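Inositol-3-phosphate synthase (Caenorhabditis elegans, PDB 1VKO) is a synthase that binds NAD on a Rossmann-type fold and occurs as an assembly of four protein chains. Local coordinates at residues S196-F202 / V279-F285; L80-L84 / L246-N250. All coordinates share one frame; numbering follows the deposited sequence.

Contact 1: S196-F202 / V279-F285. With NAD (nicotinamide-adenine-dinucleotide), chain G.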
ATOM      1  N   SER A 196     -39.307  -3.649  17.785  1.00 19.79           N
ATOM      2  CA  SER A 196     -39.263  -4.514  16.619  1.00 21.02           C
ATOM      3  C   SER A 196     -39.419  -5.970  16.982  1.00 19.98           C
ATOM      4  O   SER A 196     -39.522  -6.333  18.150  1.00 17.49           O
ATOM      5  CB  SER A 196     -37.938  -4.342  15.860  1.00 20.52           C
ATOM      6  OG  SER A 196     -38.156  -4.529  14.474  1.00 18.58           O
ATOM      7  N   ILE A 197     -39.400  -6.804  15.948  1.00 23.99           N
ATOM      8  CA  ILE A 197     -39.427  -8.249  16.074  1.00 22.64           C
ATOM      9  C   ILE A 197     -37.994  -8.602  16.391  1.00 24.90           C
ATOM     10  O   ILE A 197     -37.092  -8.108  15.728  1.00 28.70           O
ATOM     11  CB  ILE A 197     -39.840  -8.835  14.720  1.00 22.64           C
ATOM     12  CG1 ILE A 197     -41.196  -8.295  14.316  1.00 24.71           C
ATOM     13  CG2 ILE A 197     -39.878 -10.360  14.733  1.00 20.92           C
ATOM     14  CD1 ILE A 197     -41.556  -8.639  12.899  1.00 36.86           C
ATOM     15  N   TYR A 198     -37.772  -9.455  17.394  1.00 26.26           N
ATOM     16  CA  TYR A 198     -36.439  -9.962  17.715  1.00 23.16           C
ATOM     17  C   TYR A 198     -36.480 -11.481  17.787  1.00 24.04           C
ATOM     18  O   TYR A 198     -37.052 -12.022  18.717  1.00 27.58           O
ATOM     19  CB  TYR A 198     -35.995  -9.363  19.056  1.00 22.79           C
ATOM     20  CG  TYR A 198     -34.666  -9.880  19.598  1.00 28.35           C
ATOM     21  CD1 TYR A 198     -33.570 -10.052  18.763  1.00 21.34           C
ATOM     22  CD2 TYR A 198     -34.509 -10.188  20.941  1.00 22.82           C
ATOM     23  CE1 TYR A 198     -32.376 -10.520  19.238  1.00 28.42           C
ATOM     24  CE2 TYR A 198     -33.301 -10.655  21.427  1.00 24.16           C
ATOM     25  CZ  TYR A 198     -32.242 -10.809  20.568  1.00 31.95           C
ATOM     26  OH  TYR A 198     -31.029 -11.282  21.005  1.00 37.91           O
ATOM     27  N   TYR A 199     -35.877 -12.189  16.831  1.00 24.46           N
ATOM     28  CA  TYR A 199     -35.753 -13.645  16.960  1.00 25.18           C
ATOM     29  C   TYR A 199     -34.259 -13.989  17.124  1.00 29.30           C
ATOM     30  O   TYR A 199     -33.529 -14.081  16.127  1.00 31.37           O
ATOM     31  CB  TYR A 199     -36.376 -14.394  15.763  1.00 23.37           C
ATOM     32  CG  TYR A 199     -37.848 -14.087  15.456  1.00 26.07           C
ATOM     33  CD1 TYR A 199     -38.727 -13.616  16.439  1.00 24.67           C
ATOM     34  CD2 TYR A 199     -38.362 -14.310  14.190  1.00 26.02           C
ATOM     35  CE1 TYR A 199     -40.055 -13.355  16.148  1.00 26.38           C
ATOM     36  CE2 TYR A 199     -39.683 -14.033  13.890  1.00 29.86           C
ATOM     37  CZ  TYR A 199     -40.527 -13.549  14.864  1.00 27.13           C
ATOM     38  OH  TYR A 199     -41.861 -13.289  14.552  1.00 33.42           O
ATOM     39  N   PRO A 200     -33.799 -14.171  18.362  1.00 30.16           N
ATOM     40  CA  PRO A 200     -32.357 -14.171  18.664  1.00 30.41           C
ATOM     41  C   PRO A 200     -31.540 -15.015  17.674  1.00 32.64           C
ATOM     42  O   PRO A 200     -30.442 -14.632  17.254  1.00 31.41           O
ATOM     43  CB  PRO A 200     -32.309 -14.787  20.056  1.00 29.34           C
ATOM     44  CG  PRO A 200     -33.628 -14.394  20.675  1.00 26.54           C
ATOM     45  CD  PRO A 200     -34.617 -14.439  19.561  1.00 28.19           C
ATOM     46  N   ASP A 201     -32.119 -16.142  17.291  1.00 35.84           N
ATOM     47  CA  ASP A 201     -31.532 -17.139  16.393  1.00 35.84           C
ATOM     48  C   ASP A 201     -31.206 -16.704  14.941  1.00 35.45           C
ATOM     49  O   ASP A 201     -30.447 -17.413  14.222  1.00 36.40           O
ATOM     50  CB  ASP A 201     -32.418 -18.409  16.426  1.00 40.68           C
ATOM     51  CG  ASP A 201     -33.955 -18.099  16.692  1.00 55.90           C
ATOM     52  OD1 ASP A 201     -34.307 -17.268  17.591  1.00 58.20           O
ATOM     53  OD2 ASP A 201     -34.885 -18.666  16.043  1.00 67.09           O
ATOM     54  N   PHE A 202     -31.727 -15.556  14.496  1.00 29.64           N
ATOM     55  CA  PHE A 202     -31.422 -15.048  13.138  1.00 23.33           C
ATOM     56  C   PHE A 202     -30.273 -14.037  13.051  1.00 23.76           C
ATOM     57  O   PHE A 202     -29.883 -13.686  11.945  1.00 22.96           O
ATOM     58  CB  PHE A 202     -32.685 -14.520  12.395  1.00 24.90           C
ATOM     59  CG  PHE A 202     -33.641 -15.614  11.932  1.00 21.28           C
ATOM     60  CD1 PHE A 202     -34.575 -16.149  12.793  1.00 24.21           C
ATOM     61  CD2 PHE A 202     -33.587 -16.116  10.634  1.00 22.06           C
ATOM     62  CE1 PHE A 202     -35.430 -17.195  12.398  1.00 20.08           C
ATOM     63  CE2 PHE A 202     -34.456 -17.134  10.232  1.00 18.41           C
ATOM     64  CZ  PHE A 202     -35.371 -17.663  11.112  1.00 22.65           C
ATOM     65  N   VAL A 279     -38.761 -18.786   9.468  1.00 24.79           N
ATOM     66  CA  VAL A 279     -39.369 -17.555   8.981  1.00 25.01           C
ATOM     67  C   VAL A 279     -38.731 -16.411   9.764  1.00 23.06           C
ATOM     68  O   VAL A 279     -38.927 -16.301  10.963  1.00 23.89           O
ATOM     69  CB  VAL A 279     -40.913 -17.576   9.147  1.00 24.58           C
ATOM     70  CG1 VAL A 279     -41.533 -16.218   8.821  1.00 26.62           C
ATOM     71  CG2 VAL A 279     -41.516 -18.658   8.269  1.00 21.17           C
ATOM     72  N   SER A 280     -37.934 -15.603   9.074  1.00 21.71           N
ATOM     73  CA  SER A 280     -37.136 -14.573   9.712  1.00 20.18           C
ATOM     74  C   SER A 280     -37.929 -13.314  10.031  1.00 19.03           C
ATOM     75  O   SER A 280     -38.971 -13.063   9.420  1.00 26.20           O
ATOM     76  CB  SER A 280     -35.946 -14.202   8.825  1.00 17.85           C
ATOM     77  OG  SER A 280     -36.309 -13.261   7.825  1.00 27.30           O
ATOM     78  N   PRO A 281     -37.408 -12.504  10.952  1.00 19.30           N
ATOM     79  CA  PRO A 281     -37.910 -11.159  11.197  1.00 17.54           C
ATOM     80  C   PRO A 281     -37.956 -10.350   9.902  1.00 21.49           C
ATOM     81  O   PRO A 281     -38.902  -9.578   9.691  1.00 19.64           O
ATOM     82  CB  PRO A 281     -36.844 -10.581  12.112  1.00 15.96           C
ATOM     83  CG  PRO A 281     -36.392 -11.800  12.898  1.00 10.97           C
ATOM     84  CD  PRO A 281     -36.269 -12.825  11.847  1.00 20.72           C
ATOM     85  N   SER A 282     -36.951 -10.534   9.040  1.00 18.67           N
ATOM     86  CA  SER A 282     -36.906  -9.798   7.791  1.00 20.94           C
ATOM     87  C   SER A 282     -37.933 -10.294   6.811  1.00 18.54           C
ATOM     88  O   SER A 282     -38.315  -9.543   5.946  1.00 22.99           O
ATOM     89  CB  SER A 282     -35.516  -9.784   7.160  1.00 20.50           C
ATOM     90  OG  SER A 282     -35.223 -11.003   6.520  1.00 24.05           O
ATOM     91  N   ASN A 283     -38.388 -11.539   6.951  1.00 18.18           N
ATOM     92  CA  ASN A 283     -39.495 -12.054   6.129  1.00 17.31           C
ATOM     93  C   ASN A 283     -40.797 -11.368   6.533  1.00 20.00           C
ATOM     94  O   ASN A 283     -41.597 -11.045   5.684  1.00 22.76           O
ATOM     95  CB  ASN A 283     -39.686 -13.542   6.351  1.00 17.67           C
ATOM     96  CG  ASN A 283     -38.673 -14.420   5.579  1.00 21.69           C
ATOM     97  OD1 ASN A 283     -38.504 -15.586   5.907  1.00 27.63           O
ATOM     98  ND2 ASN A 283     -38.038 -13.875   4.555  1.00 19.38           N
ATOM     99  N   ILE A 284     -40.987 -11.154   7.832  1.00 19.65           N
ATOM    100  CA  ILE A 284     -42.225 -10.596   8.362  1.00 21.52           C
ATOM    101  C   ILE A 284     -42.358  -9.129   7.975  1.00 23.38           C
ATOM    102  O   ILE A 284     -43.373  -8.748   7.408  1.00 26.34           O
ATOM    103  CB  ILE A 284     -42.404 -10.874   9.897  1.00 23.10           C
ATOM    104  CG1 ILE A 284     -42.577 -12.394  10.122  1.00 18.02           C
ATOM    105  CG2 ILE A 284     -43.663 -10.216  10.413  1.00 19.13           C
ATOM    106  CD1 ILE A 284     -42.176 -12.890  11.487  1.00 27.69           C
ATOM    107  N   PHE A 285     -41.319  -8.320   8.198  1.00 21.40           N
ATOM    108  CA  PHE A 285     -41.297  -7.007   7.578  1.00 15.93           C
ATOM    109  C   PHE A 285     -41.587  -7.041   6.081  1.00 18.13           C
ATOM    110  O   PHE A 285     -42.412  -6.287   5.621  1.00 23.53           O
ATOM    111  CB  PHE A 285     -39.992  -6.265   7.847  1.00 17.59           C
ATOM    112  CG  PHE A 285     -39.831  -5.816   9.249  1.00  8.72           C
ATOM    113  CD1 PHE A 285     -40.390  -4.597   9.660  1.00 17.89           C
ATOM    114  CD2 PHE A 285     -39.141  -6.594  10.181  1.00  9.52           C
ATOM    115  CE1 PHE A 285     -40.242  -4.151  11.000  1.00 11.23           C
ATOM    116  CE2 PHE A 285     -38.971  -6.159  11.536  1.00 21.02           C
ATOM    117  CZ  PHE A 285     -39.541  -4.924  11.947  1.00  2.84           C
TER
HETATM  118  PA  NAD G 601     -25.601  -1.108  13.061  1.00 25.23           P
HETATM  119  O1A NAD G 601     -25.380  -2.122  14.079  1.00 15.07           O
HETATM  120  O2A NAD G 601     -25.020   0.162  13.527  1.00 18.41           O
HETATM  121  O5B NAD G 601     -27.163  -1.042  12.790  1.00 28.60           O
HETATM  122  C5B NAD G 601     -27.979  -2.133  13.096  1.00 24.71           C
HETATM  123  C4B NAD G 601     -29.137  -1.615  13.928  1.00 16.86           C
HETATM  124  O4B NAD G 601     -30.252  -2.448  13.703  1.00 27.42           O
HETATM  125  C3B NAD G 601     -28.852  -1.664  15.403  1.00 19.58           C
HETATM  126  O3B NAD G 601     -29.503  -0.516  15.922  1.00 17.06           O
HETATM  127  C2B NAD G 601     -29.611  -2.848  15.932  1.00 17.79           C
HETATM  128  O2B NAD G 601     -30.202  -2.386  17.145  1.00 24.24           O
HETATM  129  C1B NAD G 601     -30.723  -2.999  14.898  1.00 17.26           C
HETATM  130  N9A NAD G 601     -31.379  -4.317  14.704  1.00 16.04           N
HETATM  131  C8A NAD G 601     -30.858  -5.575  14.738  1.00 29.17           C
HETATM  132  N7A NAD G 601     -31.861  -6.456  14.524  1.00 22.19           N
HETATM  133  C5A NAD G 601     -33.029  -5.809  14.354  1.00 27.77           C
HETATM  134  C6A NAD G 601     -34.357  -6.222  14.145  1.00 32.19           C
HETATM  135  N6A NAD G 601     -34.738  -7.509  14.112  1.00 28.02           N
HETATM  136  N1A NAD G 601     -35.334  -5.265  14.043  1.00 14.67           N
HETATM  137  C2A NAD G 601     -35.030  -3.941  14.174  1.00 25.60           C
HETATM  138  N3A NAD G 601     -33.748  -3.569  14.418  1.00 14.80           N
HETATM  139  C4A NAD G 601     -32.743  -4.467  14.499  1.00 27.36           C
HETATM  140  O3  NAD G 601     -25.001  -1.550  11.621  1.00 18.80           O
HETATM  141  PN  NAD G 601     -24.996  -0.518  10.408  1.00 17.82           P
HETATM  142  O1N NAD G 601     -26.085   0.461  10.663  1.00 34.71           O
HETATM  143  O2N NAD G 601     -23.622  -0.036  10.249  1.00 16.31           O
HETATM  144  O5D NAD G 601     -25.514  -1.350   9.115  1.00 21.97           O
HETATM  145  C5D NAD G 601     -26.667  -2.171   9.191  1.00 24.86           C
HETATM  146  C4D NAD G 601     -26.734  -3.269   8.112  1.00 24.67           C
HETATM  147  O4D NAD G 601     -26.437  -2.734   6.846  1.00 27.08           O
HETATM  148  C3D NAD G 601     -25.756  -4.429   8.335  1.00 23.94           C
HETATM  149  O3D NAD G 601     -26.404  -5.628   8.014  1.00 29.51           O
HETATM  150  C2D NAD G 601     -24.733  -4.236   7.245  1.00 31.80           C
HETATM  151  O2D NAD G 601     -24.137  -5.425   6.751  1.00 36.09           O
HETATM  152  C1D NAD G 601     -25.577  -3.619   6.163  1.00 28.92           C
HETATM  153  N1N NAD G 601     -24.634  -3.013   5.230  1.00 25.40           N
HETATM  154  C2N NAD G 601     -23.825  -2.002   5.643  1.00 13.40           C
HETATM  155  C3N NAD G 601     -22.923  -1.466   4.751  1.00 19.34           C
HETATM  156  C7N NAD G 601     -22.354  -0.148   5.119  1.00 25.56           C
HETATM  157  O7N NAD G 601     -22.726   0.335   6.396  1.00 31.73           O
HETATM  158  N7N NAD G 601     -21.569   0.509   4.256  1.00 25.15           N
HETATM  159  C4N NAD G 601     -22.843  -1.936   3.425  1.00 16.31           C
HETATM  160  C5N NAD G 601     -23.659  -2.974   3.033  1.00 15.55           C
HETATM  161  C6N NAD G 601     -24.561  -3.523   3.957  1.00 18.21           C
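The adenine end of the NAD pocket in this Rossmann-type domain is bordered by loop 196-202, whose Ile197, Tyr199 and Phe202 pack on the N-terminal turn of helix 281-291. Ser196 OG donates to NAD N1A (2.9 Å), and Ile197 O receives NAD N6A in a weak, bent bond, so N1A and N6A each have a partner in this loop. Ile197 sends its two branches different ways: CG2, anti to the backbone N, meets Pro281 CB at 4.0 Å, the side chains crossing at a slant, while the longer branch carries CD1 to Ile284 CG2 (3.6 Å) and to the Phe285 ring. The Tyr199 and Pro281 side chains pass each other in opposite directions, CD2 of Tyr199 3.4 Å from CG of Pro281, and Ile284 CD1 lies at the Tyr199 ring edge. The tyrosine hydroxyl is hydrogen-bonded to His223. Phe202 lies flat over the helix start: Ser280 CA stands above the ring centre in a CH-pi contact (3.8 Å to the centroid, 13° off the normal), and Pro281 CD makes an off-centre one. Arg253 adds a cation-pi contact. Ser280 is the N-cap residue; its N-H reaches Asn283 OD1 from above the plane of the Asn283 amide, not along a lone pair, and its OG is hydrogen-bonded to Glu252. Beside the adenine, Ser196 OG lies at the Phe285 ring edge, near its plane, a doubtfully short 2.9 Å from Phe285 CZ.

Contact 2: L80-L84 / L246-N250. With NAD (nicotinamide-adenine-dinucleotide), chain G.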
ATOM      1  N   LEU A  80     -39.540   3.992   6.045  1.00 17.09           N
ATOM      2  CA  LEU A  80     -39.454   3.282   7.302  1.00 18.90           C
ATOM      3  C   LEU A  80     -38.243   2.373   7.349  1.00 19.02           C
ATOM      4  O   LEU A  80     -38.150   1.392   6.578  1.00 18.40           O
ATOM      5  CB  LEU A  80     -40.707   2.416   7.527  1.00 17.49           C
ATOM      6  CG  LEU A  80     -42.052   3.074   7.749  1.00 16.79           C
ATOM      7  CD1 LEU A  80     -43.178   2.128   7.311  1.00 10.48           C
ATOM      8  CD2 LEU A  80     -42.186   3.464   9.197  1.00 24.84           C
ATOM      9  N   LEU A  81     -37.335   2.630   8.287  1.00 20.45           N
ATOM     10  CA  LEU A  81     -36.105   1.823   8.297  1.00 19.12           C
ATOM     11  C   LEU A  81     -36.145   0.822   9.391  1.00 17.68           C
ATOM     12  O   LEU A  81     -36.479   1.144  10.537  1.00 24.22           O
ATOM     13  CB  LEU A  81     -34.857   2.699   8.421  1.00 18.28           C
ATOM     14  CG  LEU A  81     -34.722   3.858   7.417  1.00 21.74           C
ATOM     15  CD1 LEU A  81     -33.494   4.719   7.632  1.00 21.17           C
ATOM     16  CD2 LEU A  81     -34.710   3.317   6.008  1.00  8.51           C
ATOM     17  N   VAL A  82     -35.801  -0.399   9.055  1.00 19.60           N
ATOM     18  CA  VAL A  82     -35.563  -1.390  10.092  1.00 18.34           C
ATOM     19  C   VAL A  82     -34.115  -1.285  10.485  1.00 21.89           C
ATOM     20  O   VAL A  82     -33.208  -1.294   9.625  1.00 22.63           O
ATOM     21  CB  VAL A  82     -35.938  -2.797   9.652  1.00 14.17           C
ATOM     22  CG1 VAL A  82     -35.998  -3.716  10.863  1.00 12.70           C
ATOM     23  CG2 VAL A  82     -37.285  -2.765   8.910  1.00 13.64           C
ATOM     24  N   GLY A  83     -33.894  -1.153  11.785  1.00 24.39           N
ATOM     25  CA  GLY A  83     -32.588  -0.756  12.286  1.00 22.48           C
ATOM     26  C   GLY A  83     -32.481   0.767  12.256  1.00 22.95           C
ATOM     27  O   GLY A  83     -31.451   1.306  11.917  1.00 25.80           O
ATOM     28  N   LEU A  84     -33.549   1.471  12.603  1.00 23.13           N
ATOM     29  CA  LEU A  84     -33.570   2.952  12.545  1.00 18.86           C
ATOM     30  C   LEU A  84     -32.532   3.580  13.446  1.00 21.71           C
ATOM     31  O   LEU A  84     -32.053   4.681  13.160  1.00 24.30           O
ATOM     32  CB  LEU A  84     -34.948   3.513  12.905  1.00 16.30           C
ATOM     33  CG  LEU A  84     -35.124   5.042  13.023  1.00 13.64           C
ATOM     34  CD1 LEU A  84     -35.035   5.733  11.650  1.00 13.02           C
ATOM     35  CD2 LEU A  84     -36.449   5.451  13.697  1.00 16.67           C
ATOM     36  N   LEU A 246     -37.398  -0.259   4.385  1.00 25.14           N
ATOM     37  CA  LEU A 246     -36.027  -0.599   4.018  1.00 22.64           C
ATOM     38  C   LEU A 246     -35.278  -1.179   5.203  1.00 23.45           C
ATOM     39  O   LEU A 246     -35.260  -0.595   6.307  1.00 22.76           O
ATOM     40  CB  LEU A 246     -35.301   0.637   3.449  1.00 22.65           C
ATOM     41  CG  LEU A 246     -33.880   0.473   2.922  1.00 23.34           C
ATOM     42  CD1 LEU A 246     -33.581   1.425   1.708  1.00 14.94           C
ATOM     43  CD2 LEU A 246     -32.874   0.670   4.070  1.00 11.78           C
ATOM     44  N   TRP A 247     -34.669  -2.339   4.961  1.00 20.86           N
ATOM     45  CA  TRP A 247     -33.909  -3.040   5.958  1.00 21.00           C
ATOM     46  C   TRP A 247     -32.444  -2.571   6.001  1.00 21.36           C
ATOM     47  O   TRP A 247     -31.648  -2.783   5.050  1.00 21.04           O
ATOM     48  CB  TRP A 247     -33.969  -4.548   5.678  1.00 23.04           C
ATOM     49  CG  TRP A 247     -33.235  -5.339   6.710  1.00 19.94           C
ATOM     50  CD1 TRP A 247     -31.875  -5.496   6.822  1.00 30.30           C
ATOM     51  CD2 TRP A 247     -33.813  -6.060   7.804  1.00 21.99           C
ATOM     52  NE1 TRP A 247     -31.579  -6.269   7.919  1.00 25.33           N
ATOM     53  CE2 TRP A 247     -32.744  -6.629   8.544  1.00 21.45           C
ATOM     54  CE3 TRP A 247     -35.136  -6.277   8.251  1.00 23.19           C
ATOM     55  CZ2 TRP A 247     -32.956  -7.422   9.683  1.00 14.75           C
ATOM     56  CZ3 TRP A 247     -35.339  -7.014   9.402  1.00 21.93           C
ATOM     57  CH2 TRP A 247     -34.249  -7.605  10.094  1.00 29.77           C
ATOM     58  N   THR A 248     -32.092  -1.983   7.129  1.00 17.08           N
ATOM     59  CA  THR A 248     -30.734  -1.591   7.424  1.00 16.82           C
ATOM     60  C   THR A 248     -30.439  -1.908   8.904  1.00 21.90           C
ATOM     61  O   THR A 248     -29.730  -1.163   9.595  1.00 22.58           O
ATOM     62  CB  THR A 248     -30.475  -0.086   7.076  1.00 19.05           C
ATOM     63  OG1 THR A 248     -29.131   0.253   7.429  1.00 22.28           O
ATOM     64  CG2 THR A 248     -31.341   0.911   7.923  1.00  7.28           C
ATOM     65  N   ALA A 249     -31.009  -3.020   9.375  1.00 19.74           N
ATOM     66  CA  ALA A 249     -30.659  -3.637  10.656  1.00 20.82           C
ATOM     67  C   ALA A 249     -29.581  -4.743  10.486  1.00 19.54           C
ATOM     68  O   ALA A 249     -29.085  -4.963   9.409  1.00 22.09           O
ATOM     69  CB  ALA A 249     -31.928  -4.219  11.295  1.00 20.78           C
ATOM     70  N   ASN A 250     -29.204  -5.423  11.555  1.00 19.13           N
ATOM     71  CA  ASN A 250     -28.098  -6.359  11.474  1.00 18.92           C
ATOM     72  C   ASN A 250     -28.362  -7.481  10.509  1.00 21.48           C
ATOM     73  O   ASN A 250     -29.499  -7.920  10.308  1.00 23.58           O
ATOM     74  CB  ASN A 250     -27.696  -6.900  12.839  1.00 15.51           C
ATOM     75  CG  ASN A 250     -27.085  -5.820  13.711  1.00 31.45           C
ATOM     76  OD1 ASN A 250     -27.787  -5.203  14.531  1.00 19.30           O
ATOM     77  ND2 ASN A 250     -25.798  -5.492  13.456  1.00 34.73           N
TER
HETATM   78  PA  NAD G 601     -25.601  -1.108  13.061  1.00 25.23           P
HETATM   79  O1A NAD G 601     -25.380  -2.122  14.079  1.00 15.07           O
HETATM   80  O2A NAD G 601     -25.020   0.162  13.527  1.00 18.41           O
HETATM   81  O5B NAD G 601     -27.163  -1.042  12.790  1.00 28.60           O
HETATM   82  C5B NAD G 601     -27.979  -2.133  13.096  1.00 24.71           C
HETATM   83  C4B NAD G 601     -29.137  -1.615  13.928  1.00 16.86           C
HETATM   84  O4B NAD G 601     -30.252  -2.448  13.703  1.00 27.42           O
HETATM   85  C3B NAD G 601     -28.852  -1.664  15.403  1.00 19.58           C
HETATM   86  O3B NAD G 601     -29.503  -0.516  15.922  1.00 17.06           O
HETATM   87  C2B NAD G 601     -29.611  -2.848  15.932  1.00 17.79           C
HETATM   88  O2B NAD G 601     -30.202  -2.386  17.145  1.00 24.24           O
HETATM   89  C1B NAD G 601     -30.723  -2.999  14.898  1.00 17.26           C
HETATM   90  N9A NAD G 601     -31.379  -4.317  14.704  1.00 16.04           N
HETATM   91  C8A NAD G 601     -30.858  -5.575  14.738  1.00 29.17           C
HETATM   92  N7A NAD G 601     -31.861  -6.456  14.524  1.00 22.19           N
HETATM   93  C5A NAD G 601     -33.029  -5.809  14.354  1.00 27.77           C
HETATM   94  C6A NAD G 601     -34.357  -6.222  14.145  1.00 32.19           C
HETATM   95  N6A NAD G 601     -34.738  -7.509  14.112  1.00 28.02           N
HETATM   96  N1A NAD G 601     -35.334  -5.265  14.043  1.00 14.67           N
HETATM   97  C2A NAD G 601     -35.030  -3.941  14.174  1.00 25.60           C
HETATM   98  N3A NAD G 601     -33.748  -3.569  14.418  1.00 14.80           N
HETATM   99  C4A NAD G 601     -32.743  -4.467  14.499  1.00 27.36           C
HETATM  100  O3  NAD G 601     -25.001  -1.550  11.621  1.00 18.80           O
HETATM  101  PN  NAD G 601     -24.996  -0.518  10.408  1.00 17.82           P
HETATM  102  O1N NAD G 601     -26.085   0.461  10.663  1.00 34.71           O
HETATM  103  O2N NAD G 601     -23.622  -0.036  10.249  1.00 16.31           O
HETATM  104  O5D NAD G 601     -25.514  -1.350   9.115  1.00 21.97           O
HETATM  105  C5D NAD G 601     -26.667  -2.171   9.191  1.00 24.86           C
HETATM  106  C4D NAD G 601     -26.734  -3.269   8.112  1.00 24.67           C
HETATM  107  O4D NAD G 601     -26.437  -2.734   6.846  1.00 27.08           O
HETATM  108  C3D NAD G 601     -25.756  -4.429   8.335  1.00 23.94           C
HETATM  109  O3D NAD G 601     -26.404  -5.628   8.014  1.00 29.51           O
HETATM  110  C2D NAD G 601     -24.733  -4.236   7.245  1.00 31.80           C
HETATM  111  O2D NAD G 601     -24.137  -5.425   6.751  1.00 36.09           O
HETATM  112  C1D NAD G 601     -25.577  -3.619   6.163  1.00 28.92           C
HETATM  113  N1N NAD G 601     -24.634  -3.013   5.230  1.00 25.40           N
HETATM  114  C2N NAD G 601     -23.825  -2.002   5.643  1.00 13.40           C
HETATM  115  C3N NAD G 601     -22.923  -1.466   4.751  1.00 19.34           C
HETATM  116  C7N NAD G 601     -22.354  -0.148   5.119  1.00 25.56           C
HETATM  117  O7N NAD G 601     -22.726   0.335   6.396  1.00 31.73           O
HETATM  118  N7N NAD G 601     -21.569   0.509   4.256  1.00 25.15           N
HETATM  119  C4N NAD G 601     -22.843  -1.936   3.425  1.00 16.31           C
HETATM  120  C5N NAD G 601     -23.659  -2.974   3.033  1.00 15.55           C
HETATM  121  C6N NAD G 601     -24.561  -3.523   3.957  1.00 18.21           C
HETATM  122  O   HOH W   1     -29.031   1.147  10.957  1.00 22.29           O
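CG1 of Val82 (chi1 -166°) and CG of Trp247 (chi1 -178°) both extend anti to the backbone N, and these torsions bring the two side chains together on one face of the parallel sheet, Val82 CG1 lying 3.7 Å from Trp247 CZ3. The same methyl reaches NAD C2A at 3.5 Å, so it touches both indole and adenine, from directions roughly at right angles. On the other face Leu81 and Leu246 run side by side, CD2 of Leu81 against CB of Leu246. Strands 77-82 and 242-247 are neighbouring inner strands of the Rossmann sheet, joined by the parallel pattern: Leu246 N to Leu80 O, Val82 N to Leu246 O (2.8 Å, 162° at the hydrogen) and Thr248 N to Val82 O, the last in the carbonyl plane. Beyond this bond the chains turn into the ligand. Gly83 opens the glycine-rich turn toward helix 87-100. Lacking a side chain, it brings its CA within 3.7 Å of Ala249 CB and 3.2 Å of NAD O4B, the adenosine ribose ring oxygen. CB of Ala249 lies against a face of the purine, 3.3 Å from NAD C4A, and also over one face of the Trp247 indole, near the rim. Ala249 O accepts NAD O3D (3.1 Å) and, weakly, Trp247 NE1, while Asn250 ND2 makes a weak bond to phosphate oxygen O1A. A water lies close to the carbonyl oxygens of Gly83 and Thr248. Here the adenine meets apolar groups of Val82 and Ala249, while the polar grip on the nicotinamide ribose is a bond from the O3D hydroxyl to a backbone carbonyl, so its placement probably depends on the path of the chain after strand 242-247 rather than on a side chain.

From the N terminus, segment 80-84 comes first, at the end of strand 77-82; loop 196-202 follows, then 246-250, then 279-285. The segments therefore alternate: contact 2 closes a loop of 161 residues, and contact 1 closes one of 76 that begins inside it and ends beyond it. Contact 2 joins two neighbouring inner strands of the parallel sheet, whereas contact 1 fixes a long loop to helix 281-291, which packs against that sheet. The two meet directly, with Ser282 CB on Trp247 CZ3 (3.6 Å) and Phe285 CD1 on Val82 CG2 (3.7 Å). Both touch NAD, so the crossed loops converge on one NAD pocket.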